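Local atomic coordinates of putative peptidase (Parabacteroides merdae, PDB entry 4L8K), a protein that probably cleaves peptide bonds, as a putative hydrolase of peptidase family S41, the family that includes the tricorn and C-terminal processing proteases. Residues A[118-123]-A[305-310]; A[292-295]-A[300-303]; A[17-22]-A[31-36]; A[150-155]-A[226-231]; A[23-28]-A[278-283]. All blocks are in the same frame, centred on the assembly; numbering follows the deposited sequence.

In the fold
Interactions 1 and 4 grip the central mixed sheet through its neighbouring strands 120-125 and 149-153. They are buried and without hydrogen bonds across the contact, with aliphatic side chains in 1 and phenylalanines and valines in 4. Interaction 2 shares helix 301-311 with interaction 1 but sits at the helix start, partly buried, and rests on one hydrogen bond; a salt bridge from D300 to R155 ties it to interaction 4. On the opposite side of the chain's centre from interactions 1 and 2, interaction 3 buries a tryptophan between N-terminal helices. Interaction 5, touching both 3 and 4, spans from the N-terminal region to the S41 part with an aromatic cluster that is exposed at F28.

Interaction 1 (A[118-123]-A[305-310])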
# COMPACT_ATOMS: atom_id res chain seq x y z
N ASP A 118 -17.40 -17.94 -16.92
CA ASP A 118 -17.86 -16.56 -17.06
C ASP A 118 -18.69 -16.04 -15.86
O ASP A 118 -19.38 -15.03 -15.99
CB ASP A 118 -18.66 -16.40 -18.38
CG ASP A 118 -17.84 -16.73 -19.61
OD1 ASP A 118 -16.78 -16.09 -19.81
OD2 ASP A 118 -18.24 -17.65 -20.36
N GLN A 119 -18.58 -16.70 -14.68
CA GLN A 119 -19.32 -16.30 -13.47
C GLN A 119 -18.58 -15.26 -12.67
O GLN A 119 -19.22 -14.57 -11.85
CB GLN A 119 -19.60 -17.50 -12.55
CG GLN A 119 -20.53 -18.58 -13.14
CD GLN A 119 -20.61 -19.83 -12.27
OE1 GLN A 119 -21.58 -20.06 -11.54
NE2 GLN A 119 -19.55 -20.62 -12.28
N ILE A 120 -17.23 -15.18 -12.85
CA ILE A 120 -16.40 -14.29 -12.04
C ILE A 120 -15.56 -13.35 -12.92
O ILE A 120 -14.87 -13.80 -13.84
CB ILE A 120 -15.50 -15.17 -11.11
CG1 ILE A 120 -16.38 -15.77 -9.97
CG2 ILE A 120 -14.28 -14.37 -10.53
CD1 ILE A 120 -15.75 -16.82 -9.21
N GLY A 121 -15.65 -12.06 -12.62
CA GLY A 121 -14.85 -11.03 -13.27
C GLY A 121 -13.52 -10.89 -12.54
O GLY A 121 -13.49 -10.75 -11.32
N TYR A 122 -12.40 -10.98 -13.25
CA TYR A 122 -11.08 -10.82 -12.62
C TYR A 122 -10.39 -9.57 -13.20
O TYR A 122 -10.32 -9.40 -14.41
CB TYR A 122 -10.21 -12.09 -12.76
CG TYR A 122 -8.77 -11.91 -12.31
CD1 TYR A 122 -8.42 -12.00 -10.96
CD2 TYR A 122 -7.77 -11.58 -13.22
CE1 TYR A 122 -7.11 -11.79 -10.54
CE2 TYR A 122 -6.45 -11.33 -12.80
CZ TYR A 122 -6.13 -11.46 -11.46
OH TYR A 122 -4.83 -11.24 -11.07
N VAL A 123 -9.92 -8.69 -12.32
CA VAL A 123 -9.17 -7.49 -12.71
C VAL A 123 -7.80 -7.52 -12.01
O VAL A 123 -7.72 -7.74 -10.81
CB VAL A 123 -9.91 -6.13 -12.40
CG1 VAL A 123 -9.11 -4.93 -12.91
CG2 VAL A 123 -11.33 -6.10 -12.97
N ALA A 305 -9.00 -19.35 -3.78
CA ALA A 305 -9.81 -19.13 -2.57
C ALA A 305 -10.87 -18.05 -2.83
O ALA A 305 -12.02 -18.23 -2.44
CB ALA A 305 -8.91 -18.73 -1.40
N ALA A 306 -10.49 -16.98 -3.57
CA ALA A 306 -11.39 -15.88 -3.93
C ALA A 306 -12.51 -16.41 -4.86
O ALA A 306 -13.68 -16.10 -4.63
CB ALA A 306 -10.60 -14.76 -4.59
N ILE A 307 -12.15 -17.28 -5.85
CA ILE A 307 -13.11 -17.90 -6.78
C ILE A 307 -14.08 -18.77 -5.96
O ILE A 307 -15.28 -18.63 -6.13
CB ILE A 307 -12.43 -18.70 -7.94
CG1 ILE A 307 -11.74 -17.76 -8.96
CG2 ILE A 307 -13.43 -19.66 -8.65
CD1 ILE A 307 -10.77 -18.53 -9.97
N GLY A 308 -13.53 -19.60 -5.05
CA GLY A 308 -14.32 -20.47 -4.18
C GLY A 308 -15.35 -19.71 -3.34
O GLY A 308 -16.53 -20.05 -3.30
N LEU A 309 -14.89 -18.63 -2.71
CA LEU A 309 -15.74 -17.78 -1.87
C LEU A 309 -16.88 -17.12 -2.66
O LEU A 309 -18.01 -17.17 -2.22
CB LEU A 309 -14.89 -16.72 -1.17
CG LEU A 309 -15.59 -15.90 -0.10
CD1 LEU A 309 -16.27 -16.81 0.98
CD2 LEU A 309 -14.59 -14.97 0.55
N LEU A 310 -16.58 -16.54 -3.83
CA LEU A 310 -17.57 -15.89 -4.69
C LEU A 310 -18.60 -16.88 -5.28
O LEU A 310 -19.73 -16.48 -5.56
CB LEU A 310 -16.90 -15.12 -5.83
CG LEU A 310 -16.13 -13.85 -5.46
CD1 LEU A 310 -15.37 -13.33 -6.66
CD2 LEU A 310 -17.05 -12.77 -4.92
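A single methyl group, I120 CD1, carries nearly all of this contact, and its nearest neighbour on helix 301-311 is a backbone oxygen: I307 O lies 3.6 Å from I120 CD1. This is helix-on-sheet packing in the alpha/beta core of the S41 domain, where helix 301-311 lies against one face of the mixed sheet. I120 stands at the start of strand 120-125, just where a classic beta bulge sets Q119 and I120 together opposite L115 of the adjoining strand. Its CG1 branch is turned away from its own carbonyl carbon (chi1 -73°) and then runs on extended, so that CD1 is held out toward the helix. There the methyl settles between two residues one helical turn apart. The branch methyl I307 CG2 comes within 3.7 Å of I120 CD1 as the two isoleucines cross at a slant. L310 approaches with the base of its side chain, its CB 4.0 Å from I120 CD1. Both helix residues also pack beyond I120, I307 on I151 and L115, L310 on I214 and P212. The shorter branch of I120 contributes a last, looser touch, with I120 CG2 4.2 Å from L310 CD1.

Interaction 2 (A[292-295]-A[300-303]); sequences GEDI and DTII
D294 reaches across from helix 292-296 to T301, in the first turn of helix 301-311. Its CB lies 3.3 Å from T301 OG1, close beside the hydroxyl. At CG the carboxylate splits toward two partners. OD1 forms a salt bridge with R299 NE, while OD2 accepts the hydroxyl hydrogen of T301, the D294 OD2 to T301 OG1 distance being 2.6 Å. That bond uses the anti lone pair of OD2, the one facing away from OD1. D294 OD2 also lies 3.3 Å from T301 CB, with the methyl CG2 close behind. T301 OG1 takes part in a second bond, to the backbone N of T291, and T291 OG1 in turn bonds to D294 N, so the starts of both helices are laced together. Next to T301, D300 is the N-cap of helix 301-311: its OD1 accepts from I303 N at 3.1 Å, with a weak second bond from I302 N, and its OD2 pairs with R155. The short helix 292-296 thus perches beside the start of helix 301-311, which sets I302 and I303 on L216 of strand 213-217 and I303 on Y99 of helix 93-100.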
# COMPACT_ATOMS: atom_id res chain seq x y z
N GLY A 292 3.32 -23.86 -1.78
CA GLY A 292 4.35 -24.51 -2.59
C GLY A 292 3.78 -25.56 -3.54
O GLY A 292 4.24 -25.64 -4.68
N GLU A 293 2.74 -26.31 -3.11
CA GLU A 293 2.11 -27.32 -3.96
C GLU A 293 1.18 -26.68 -5.01
O GLU A 293 0.98 -27.28 -6.06
CB GLU A 293 1.37 -28.40 -3.13
CG GLU A 293 0.20 -27.92 -2.27
CD GLU A 293 0.54 -27.34 -0.91
OE1 GLU A 293 1.73 -27.14 -0.59
OE2 GLU A 293 -0.42 -27.09 -0.15
N ASP A 294 0.62 -25.49 -4.75
CA ASP A 294 -0.21 -24.85 -5.77
C ASP A 294 0.65 -24.31 -6.92
O ASP A 294 0.20 -24.35 -8.07
CB ASP A 294 -1.10 -23.74 -5.19
CG ASP A 294 -2.45 -24.28 -4.73
OD1 ASP A 294 -2.86 -25.36 -5.22
OD2 ASP A 294 -3.13 -23.57 -3.97
N ILE A 295 1.89 -23.82 -6.61
CA ILE A 295 2.85 -23.31 -7.59
C ILE A 295 3.18 -24.45 -8.55
O ILE A 295 3.18 -24.25 -9.77
CB ILE A 295 4.12 -22.75 -6.88
CG1 ILE A 295 3.83 -21.38 -6.23
CG2 ILE A 295 5.36 -22.69 -7.82
CD1 ILE A 295 4.86 -20.91 -5.16
N ASP A 300 -2.79 -20.36 -8.30
CA ASP A 300 -2.63 -19.26 -7.36
C ASP A 300 -3.64 -19.52 -6.25
O ASP A 300 -4.84 -19.38 -6.47
CB ASP A 300 -2.87 -17.89 -8.07
CG ASP A 300 -2.63 -16.64 -7.23
OD1 ASP A 300 -3.03 -16.62 -6.05
OD2 ASP A 300 -2.08 -15.65 -7.78
N THR A 301 -3.16 -19.91 -5.07
CA THR A 301 -4.00 -20.23 -3.89
C THR A 301 -4.98 -19.09 -3.56
O THR A 301 -6.14 -19.37 -3.23
CB THR A 301 -3.10 -20.54 -2.67
OG1 THR A 301 -2.01 -21.33 -3.11
CG2 THR A 301 -3.84 -21.28 -1.56
N ILE A 302 -4.53 -17.82 -3.69
CA ILE A 302 -5.31 -16.64 -3.37
C ILE A 302 -6.43 -16.46 -4.41
O ILE A 302 -7.58 -16.30 -4.01
CB ILE A 302 -4.41 -15.38 -3.19
CG1 ILE A 302 -3.29 -15.70 -2.16
CG2 ILE A 302 -5.26 -14.19 -2.72
CD1 ILE A 302 -2.20 -14.61 -1.95
N ILE A 303 -6.11 -16.53 -5.73
CA ILE A 303 -7.16 -16.41 -6.75
C ILE A 303 -8.19 -17.56 -6.57
O ILE A 303 -9.39 -17.29 -6.61
CB ILE A 303 -6.59 -16.34 -8.20
CG1 ILE A 303 -5.70 -15.08 -8.39
CG2 ILE A 303 -7.74 -16.36 -9.26
CD1 ILE A 303 -4.91 -15.02 -9.77

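Interaction 3 (A[17-22]-A[31-36]); sequences RIMDEN and VDWDDV
W33 inserts its indole against helix 8-22, where M19 and D20 take different parts of it. M19, a selenomethionine in this model, presses its CB to within 3.4 Å of W33 CZ2 on the six-membered ring. Bent at chi2 and chi3, its chain then runs alongside the six-membered ring, and M19 CE ends 4.0 Å from W33 CH2. D20 works at the five-membered ring instead. With CG anti to the backbone N (chi1 -170°), its carboxylate comes up to the ring edge in plane, D20 OD1 3.5 Å from W33 CD1. The carboxylate and indole planes lie only 13° apart. This oxygen is not left to the C-H alone, because H190 NE2 is hydrogen-bonded to D20 OD1. One face of the indole carries V36 CG1 from the next turn of its own helix, and W16 stacks on the ring. These helices, 8-22 and 33-43, fall in the tricorn protease C1 region and pack together with helix 50-61, where M19 meets L61 and both W33 and V36 meet M60. Farther out, D32 caps the start of the helix that carries W33: D34 N reaches D32 OD1 at 3.1 Å, approaching from above the carboxylate plane. D34 brings a second acid near D20, with D20 OD1 and D34 OD1 4.9 Å apart, a like-charge proximity that the H190 bond may ease. At the end of helix 8-22, N22 ND2 folds back to I18 O at 2.8 Å.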
# COMPACT_ATOMS: atom_id res chain seq x y z
N ARG A 17 18.17 15.61 13.30
CA ARG A 17 17.23 16.71 13.54
C ARG A 17 16.02 16.63 12.60
O ARG A 17 14.89 16.82 13.06
CB ARG A 17 17.94 18.06 13.39
CG ARG A 17 17.80 18.97 14.61
CD ARG A 17 18.44 20.33 14.40
NE ARG A 17 17.44 21.39 14.22
CZ ARG A 17 16.94 21.76 13.05
NH1 ARG A 17 17.34 21.16 11.93
NH2 ARG A 17 16.04 22.73 12.98
N ILE A 18 16.25 16.32 11.30
CA ILE A 18 15.16 16.19 10.31
C ILE A 18 14.20 15.07 10.77
O ILE A 18 12.98 15.27 10.75
CB ILE A 18 15.69 15.96 8.87
CG1 ILE A 18 16.34 17.26 8.32
CG2 ILE A 18 14.56 15.48 7.93
CD1 ILE A 18 17.24 17.09 7.11
N MSE A 19 14.76 13.92 11.22
CA MSE A 19 13.98 12.79 11.72
C MSE A 19 13.28 13.16 13.01
O MSE A 19 12.07 12.95 13.13
CB MSE A 19 14.89 11.59 11.94
CG MSE A 19 15.25 10.86 10.65
SE MSE A 19 13.77 9.79 10.04
CE MSE A 19 13.75 8.38 11.37
N ASP A 20 14.02 13.75 13.97
CA ASP A 20 13.51 14.16 15.28
C ASP A 20 12.27 15.06 15.19
O ASP A 20 11.32 14.87 15.94
CB ASP A 20 14.60 14.88 16.07
CG ASP A 20 14.26 15.12 17.53
OD1 ASP A 20 14.00 14.13 18.25
OD2 ASP A 20 14.29 16.29 17.95
N GLU A 21 12.28 16.01 14.25
CA GLU A 21 11.22 17.00 14.11
C GLU A 21 10.11 16.62 13.15
O GLU A 21 9.01 17.16 13.29
CB GLU A 21 11.83 18.34 13.68
CG GLU A 21 12.83 18.88 14.71
CD GLU A 21 13.62 20.13 14.38
OE1 GLU A 21 13.56 20.61 13.22
OE2 GLU A 21 14.32 20.62 15.29
N ASN A 22 10.36 15.72 12.16
CA ASN A 22 9.37 15.40 11.12
C ASN A 22 8.89 13.94 11.08
O ASN A 22 7.81 13.69 10.53
CB ASN A 22 9.90 15.78 9.74
CG ASN A 22 10.29 17.23 9.66
OD1 ASN A 22 9.45 18.12 9.52
ND2 ASN A 22 11.57 17.51 9.81
N VAL A 31 12.92 1.78 19.83
CA VAL A 31 14.06 2.64 20.14
C VAL A 31 13.61 4.02 20.60
O VAL A 31 12.49 4.46 20.31
CB VAL A 31 15.10 2.79 18.98
CG1 VAL A 31 15.84 1.48 18.71
CG2 VAL A 31 14.48 3.35 17.70
N ASP A 32 14.51 4.71 21.32
CA ASP A 32 14.43 6.09 21.78
C ASP A 32 15.39 6.87 20.90
O ASP A 32 16.58 6.53 20.83
CB ASP A 32 14.78 6.18 23.29
CG ASP A 32 14.68 7.56 23.95
OD1 ASP A 32 14.68 8.59 23.23
OD2 ASP A 32 14.66 7.62 25.21
N TRP A 33 14.88 7.91 20.20
CA TRP A 33 15.66 8.71 19.26
C TRP A 33 16.78 9.52 19.94
O TRP A 33 17.77 9.82 19.28
CB TRP A 33 14.74 9.61 18.42
CG TRP A 33 15.36 10.06 17.12
CD1 TRP A 33 15.52 11.35 16.70
CD2 TRP A 33 15.88 9.23 16.07
NE1 TRP A 33 16.10 11.38 15.45
CE2 TRP A 33 16.34 10.09 15.04
CE3 TRP A 33 15.96 7.83 15.87
CZ2 TRP A 33 16.94 9.60 13.87
CZ3 TRP A 33 16.50 7.35 14.69
CH2 TRP A 33 16.99 8.22 13.71
N ASP A 34 16.66 9.81 21.25
CA ASP A 34 17.70 10.49 22.01
C ASP A 34 18.89 9.56 22.28
O ASP A 34 20.03 10.02 22.24
CB ASP A 34 17.15 11.03 23.35
CG ASP A 34 16.33 12.31 23.25
OD1 ASP A 34 16.53 13.07 22.28
OD2 ASP A 34 15.53 12.57 24.18
N ASP A 35 18.62 8.25 22.53
CA ASP A 35 19.67 7.24 22.75
C ASP A 35 20.35 6.90 21.43
O ASP A 35 21.53 6.53 21.43
CB ASP A 35 19.12 5.95 23.40
CG ASP A 35 18.33 6.11 24.70
OD1 ASP A 35 18.54 7.13 25.40
OD2 ASP A 35 17.53 5.20 25.02
N VAL A 36 19.61 7.03 20.30
CA VAL A 36 20.11 6.85 18.93
C VAL A 36 21.12 7.99 18.67
O VAL A 36 22.20 7.75 18.12
CB VAL A 36 18.96 6.77 17.87
CG1 VAL A 36 19.49 7.00 16.46
CG2 VAL A 36 18.23 5.43 17.95

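Interaction 4 (A[150-155]-A[226-231]); sequences LIFDVR and NDFVNV
F228 and V229, side by side on helix 224-232, meet F152 near the end of strand 149-153 and V154 just beyond it. Coming along the helix, N226 holds its amide away from the strand, bonding to T245, G248 and T278. F228 then delivers the main contact. A chi1 of 172° swings its ring away from its own backbone N and toward F152, and the CE2-CZ side of it approaches the CD1-CE1 side of the strand's phenylalanine, with F228 CZ 3.9 Å from F152 CE1. The rings are inclined to each other at 44°, their centroids 5.5 Å apart. V154 closes on the same ring, its CG1 4.1 Å from F228 CE2. V229 follows with a lighter touch: its CG2 slides past V154 CG2 at 4.1 Å. Just past the strand an Asx turn forms, R155 N bonded to D153 OD1 at 3.1 Å, while the R155 guanidinium grips the same carboxylate side-on in a salt bridge, NE to OD1 and NH2 to OD2. On the strand, F152 faces this helix and I151 faces helix 301-311, so the sheet is covered by helices on both faces. With helix 224-232 linking the parallel neighbours 213-217 and 238-242 as a beta-alpha-beta crossover, this is the layered core expected of the ClpP/crotonase fold.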
# COMPACT_ATOMS: atom_id res chain seq x y z
N LEU A 150 -16.75 -10.12 -8.35
CA LEU A 150 -15.54 -9.54 -8.89
C LEU A 150 -14.34 -9.78 -8.01
O LEU A 150 -14.42 -9.67 -6.79
CB LEU A 150 -15.76 -8.01 -9.06
CG LEU A 150 -14.58 -7.15 -9.59
CD1 LEU A 150 -14.52 -7.22 -11.11
CD2 LEU A 150 -14.75 -5.71 -9.21
N ILE A 151 -13.21 -10.05 -8.66
CA ILE A 151 -11.90 -10.13 -8.01
C ILE A 151 -11.14 -8.89 -8.48
O ILE A 151 -10.97 -8.69 -9.70
CB ILE A 151 -11.13 -11.48 -8.26
CG1 ILE A 151 -11.91 -12.70 -7.69
CG2 ILE A 151 -9.69 -11.44 -7.69
CD1 ILE A 151 -11.36 -14.12 -8.20
N PHE A 152 -10.74 -8.01 -7.52
CA PHE A 152 -9.95 -6.82 -7.83
C PHE A 152 -8.56 -7.02 -7.21
O PHE A 152 -8.35 -6.87 -6.02
CB PHE A 152 -10.65 -5.51 -7.35
CG PHE A 152 -10.15 -4.30 -8.10
CD1 PHE A 152 -8.96 -3.66 -7.73
CD2 PHE A 152 -10.84 -3.83 -9.23
CE1 PHE A 152 -8.49 -2.56 -8.46
CE2 PHE A 152 -10.37 -2.73 -9.95
CZ PHE A 152 -9.20 -2.09 -9.55
N ASP A 153 -7.62 -7.45 -8.03
CA ASP A 153 -6.28 -7.83 -7.57
C ASP A 153 -5.30 -6.65 -7.65
O ASP A 153 -4.95 -6.19 -8.75
CB ASP A 153 -5.79 -9.02 -8.43
CG ASP A 153 -4.52 -9.73 -8.00
OD1 ASP A 153 -3.89 -9.29 -7.02
OD2 ASP A 153 -4.16 -10.73 -8.65
N VAL A 154 -4.83 -6.20 -6.47
CA VAL A 154 -3.85 -5.09 -6.35
C VAL A 154 -2.55 -5.60 -5.67
O VAL A 154 -1.82 -4.81 -5.07
CB VAL A 154 -4.42 -3.82 -5.66
CG1 VAL A 154 -5.48 -3.14 -6.52
CG2 VAL A 154 -4.93 -4.12 -4.24
N ARG A 155 -2.27 -6.90 -5.77
CA ARG A 155 -1.02 -7.45 -5.26
C ARG A 155 0.13 -6.91 -6.10
O ARG A 155 -0.05 -6.74 -7.31
CB ARG A 155 -1.02 -8.99 -5.32
CG ARG A 155 -1.97 -9.64 -4.32
CD ARG A 155 -2.00 -11.16 -4.48
NE ARG A 155 -2.58 -11.56 -5.77
CZ ARG A 155 -2.52 -12.77 -6.29
NH1 ARG A 155 -1.86 -13.75 -5.66
NH2 ARG A 155 -3.10 -13.03 -7.46
N ASN A 226 -2.44 1.16 -0.25
CA ASN A 226 -2.82 0.96 1.15
C ASN A 226 -4.05 1.79 1.45
O ASN A 226 -4.96 1.30 2.09
CB ASN A 226 -1.66 1.32 2.10
CG ASN A 226 -1.88 0.85 3.51
OD1 ASN A 226 -2.23 -0.31 3.76
ND2 ASN A 226 -1.70 1.73 4.48
N ASP A 227 -4.10 3.05 0.95
CA ASP A 227 -5.25 3.95 1.16
C ASP A 227 -6.49 3.44 0.41
O ASP A 227 -7.59 3.59 0.92
CB ASP A 227 -4.92 5.38 0.72
CG ASP A 227 -3.70 5.99 1.37
OD1 ASP A 227 -3.30 5.52 2.48
OD2 ASP A 227 -3.17 6.96 0.81
N PHE A 228 -6.30 2.88 -0.79
CA PHE A 228 -7.35 2.27 -1.62
C PHE A 228 -7.97 1.07 -0.84
O PHE A 228 -9.20 0.97 -0.73
CB PHE A 228 -6.77 1.79 -2.99
CG PHE A 228 -7.74 0.99 -3.82
CD1 PHE A 228 -8.77 1.62 -4.52
CD2 PHE A 228 -7.63 -0.39 -3.92
CE1 PHE A 228 -9.67 0.88 -5.30
CE2 PHE A 228 -8.54 -1.13 -4.68
CZ PHE A 228 -9.55 -0.49 -5.38
N VAL A 229 -7.11 0.17 -0.33
CA VAL A 229 -7.52 -1.01 0.43
C VAL A 229 -8.31 -0.55 1.68
O VAL A 229 -9.37 -1.10 1.96
CB VAL A 229 -6.29 -1.90 0.78
CG1 VAL A 229 -6.65 -2.94 1.84
CG2 VAL A 229 -5.77 -2.59 -0.48
N ASN A 230 -7.82 0.50 2.36
CA ASN A 230 -8.46 1.06 3.53
C ASN A 230 -9.92 1.47 3.25
O ASN A 230 -10.79 1.24 4.10
CB ASN A 230 -7.68 2.26 4.03
CG ASN A 230 -8.25 2.91 5.28
OD1 ASN A 230 -8.66 2.26 6.23
ND2 ASN A 230 -8.31 4.21 5.28
N VAL A 231 -10.19 2.08 2.09
CA VAL A 231 -11.54 2.51 1.73
C VAL A 231 -12.39 1.29 1.36
O VAL A 231 -13.53 1.18 1.80
CB VAL A 231 -11.52 3.58 0.59
CG1 VAL A 231 -12.94 4.00 0.18
CG2 VAL A 231 -10.69 4.79 0.99

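Interaction 5 (A[23-28]-A[278-283]); sequences YCFFAF and TEFGID
F25 lies flat under E279, and these two buried residues are the close-packed half of the contact. E279 CG sits 3.6 Å from the F25 ring centroid, only 19° off the ring normal, in a CH-pi contact. The glutamate bends at chi2 (68°), laying its carboxylate nearly parallel to the ring, 17° between the planes, with E279 CD 3.5 Å from F25 CE2. The opposite face of the F25 ring has C24 CB against it. The polar end is held as well, E279 OE2 bonding to S266. F280 bridges to the other half, its CZ lying 3.7 Å from F25 CD1. F28, by contrast, is the exposed member, with H277 as a further neighbour. F280 CE2 lies over one face of the F28 ring, and F280 CZ comes within 3.5 Å of F28 CG; the two rings meet obliquely, their centroids 5.0 Å apart. F25 O meets the edge of the F28 ring in plane and accepts from F28 N. A type I turn from T278 to G281 presents E279 and F280 side by side. A phosphate ion, probably from crystallisation, lies about 5 Å from the E279 side chain. F25, F28 and F280 form an aromatic cluster between loops, here joining the tricorn C1 region to the S41 peptidase domain.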
# COMPACT_ATOMS: atom_id res chain seq x y z
N TYR A 23 9.67 12.98 11.63
CA TYR A 23 9.26 11.56 11.63
C TYR A 23 8.02 11.39 12.52
O TYR A 23 7.99 11.88 13.65
CB TYR A 23 10.42 10.64 12.06
CG TYR A 23 10.14 9.18 11.82
CD1 TYR A 23 10.17 8.65 10.53
CD2 TYR A 23 9.78 8.34 12.87
CE1 TYR A 23 9.88 7.30 10.30
CE2 TYR A 23 9.48 6.99 12.64
CZ TYR A 23 9.53 6.48 11.36
OH TYR A 23 9.23 5.17 11.12
N CYS A 24 6.96 10.77 11.97
CA CYS A 24 5.64 10.68 12.59
C CYS A 24 5.39 9.45 13.46
O CYS A 24 4.35 9.43 14.13
CB CYS A 24 4.56 10.75 11.50
SG CYS A 24 4.64 12.22 10.46
N PHE A 25 6.27 8.42 13.44
CA PHE A 25 5.90 7.18 14.10
C PHE A 25 6.81 6.70 15.22
O PHE A 25 6.79 5.51 15.54
CB PHE A 25 5.75 6.08 13.02
CG PHE A 25 4.79 6.51 11.93
CD1 PHE A 25 3.41 6.58 12.18
CD2 PHE A 25 5.26 6.95 10.70
CE1 PHE A 25 2.52 7.02 11.18
CE2 PHE A 25 4.38 7.43 9.72
CZ PHE A 25 3.02 7.45 9.96
N PHE A 26 7.49 7.63 15.92
CA PHE A 26 8.38 7.29 17.05
C PHE A 26 7.67 6.53 18.19
O PHE A 26 8.27 5.64 18.78
CB PHE A 26 9.05 8.56 17.61
CG PHE A 26 10.20 9.06 16.78
CD1 PHE A 26 11.27 8.23 16.46
CD2 PHE A 26 10.24 10.38 16.35
CE1 PHE A 26 12.34 8.71 15.71
CE2 PHE A 26 11.32 10.86 15.60
CZ PHE A 26 12.37 10.03 15.30
N ALA A 27 6.38 6.84 18.45
CA ALA A 27 5.56 6.19 19.49
C ALA A 27 5.35 4.69 19.25
O ALA A 27 5.05 3.97 20.21
CB ALA A 27 4.20 6.88 19.58
N PHE A 28 5.55 4.21 18.01
CA PHE A 28 5.36 2.81 17.62
C PHE A 28 6.67 2.07 17.43
O PHE A 28 6.66 0.96 16.92
CB PHE A 28 4.51 2.73 16.32
CG PHE A 28 3.24 3.55 16.41
CD1 PHE A 28 3.22 4.89 16.07
CD2 PHE A 28 2.06 2.97 16.88
CE1 PHE A 28 2.07 5.65 16.20
CE2 PHE A 28 0.90 3.74 17.01
CZ PHE A 28 0.91 5.07 16.67
N THR A 278 -2.83 3.11 9.87
CA THR A 278 -2.77 2.14 8.74
C THR A 278 -1.34 2.09 8.14
O THR A 278 -1.08 1.31 7.22
CB THR A 278 -3.80 2.53 7.65
OG1 THR A 278 -3.45 3.82 7.11
CG2 THR A 278 -5.25 2.54 8.16
N GLU A 279 -0.42 2.93 8.67
CA GLU A 279 0.96 3.07 8.21
C GLU A 279 1.72 1.75 8.17
O GLU A 279 2.52 1.54 7.28
CB GLU A 279 1.73 4.06 9.12
CG GLU A 279 3.19 4.28 8.71
CD GLU A 279 3.44 5.00 7.39
OE1 GLU A 279 2.52 5.69 6.89
OE2 GLU A 279 4.58 4.90 6.88
N PHE A 280 1.47 0.89 9.15
CA PHE A 280 2.20 -0.35 9.34
C PHE A 280 1.60 -1.50 8.56
O PHE A 280 2.14 -2.61 8.57
CB PHE A 280 2.28 -0.64 10.85
CG PHE A 280 2.65 0.62 11.61
CD1 PHE A 280 3.93 1.18 11.48
CD2 PHE A 280 1.71 1.25 12.43
CE1 PHE A 280 4.27 2.36 12.17
CE2 PHE A 280 2.04 2.44 13.11
CZ PHE A 280 3.32 2.99 12.97
N GLY A 281 0.55 -1.19 7.80
CA GLY A 281 -0.17 -2.14 6.97
C GLY A 281 -1.55 -2.44 7.53
O GLY A 281 -1.82 -2.20 8.71
N ILE A 282 -2.43 -2.98 6.65
CA ILE A 282 -3.80 -3.41 6.93
C ILE A 282 -3.89 -4.92 6.70
O ILE A 282 -3.47 -5.43 5.63
CB ILE A 282 -4.84 -2.63 6.05
CG1 ILE A 282 -4.81 -1.11 6.32
CG2 ILE A 282 -6.25 -3.20 6.22
CD1 ILE A 282 -5.10 -0.24 5.05
N ASP A 283 -4.41 -5.62 7.71
CA ASP A 283 -4.59 -7.07 7.65
C ASP A 283 -5.77 -7.41 6.77
O ASP A 283 -6.80 -6.73 6.85
CB ASP A 283 -4.80 -7.66 9.07
CG ASP A 283 -3.52 -7.77 9.89
OD1 ASP A 283 -2.44 -7.94 9.30
OD2 ASP A 283 -3.61 -7.69 11.13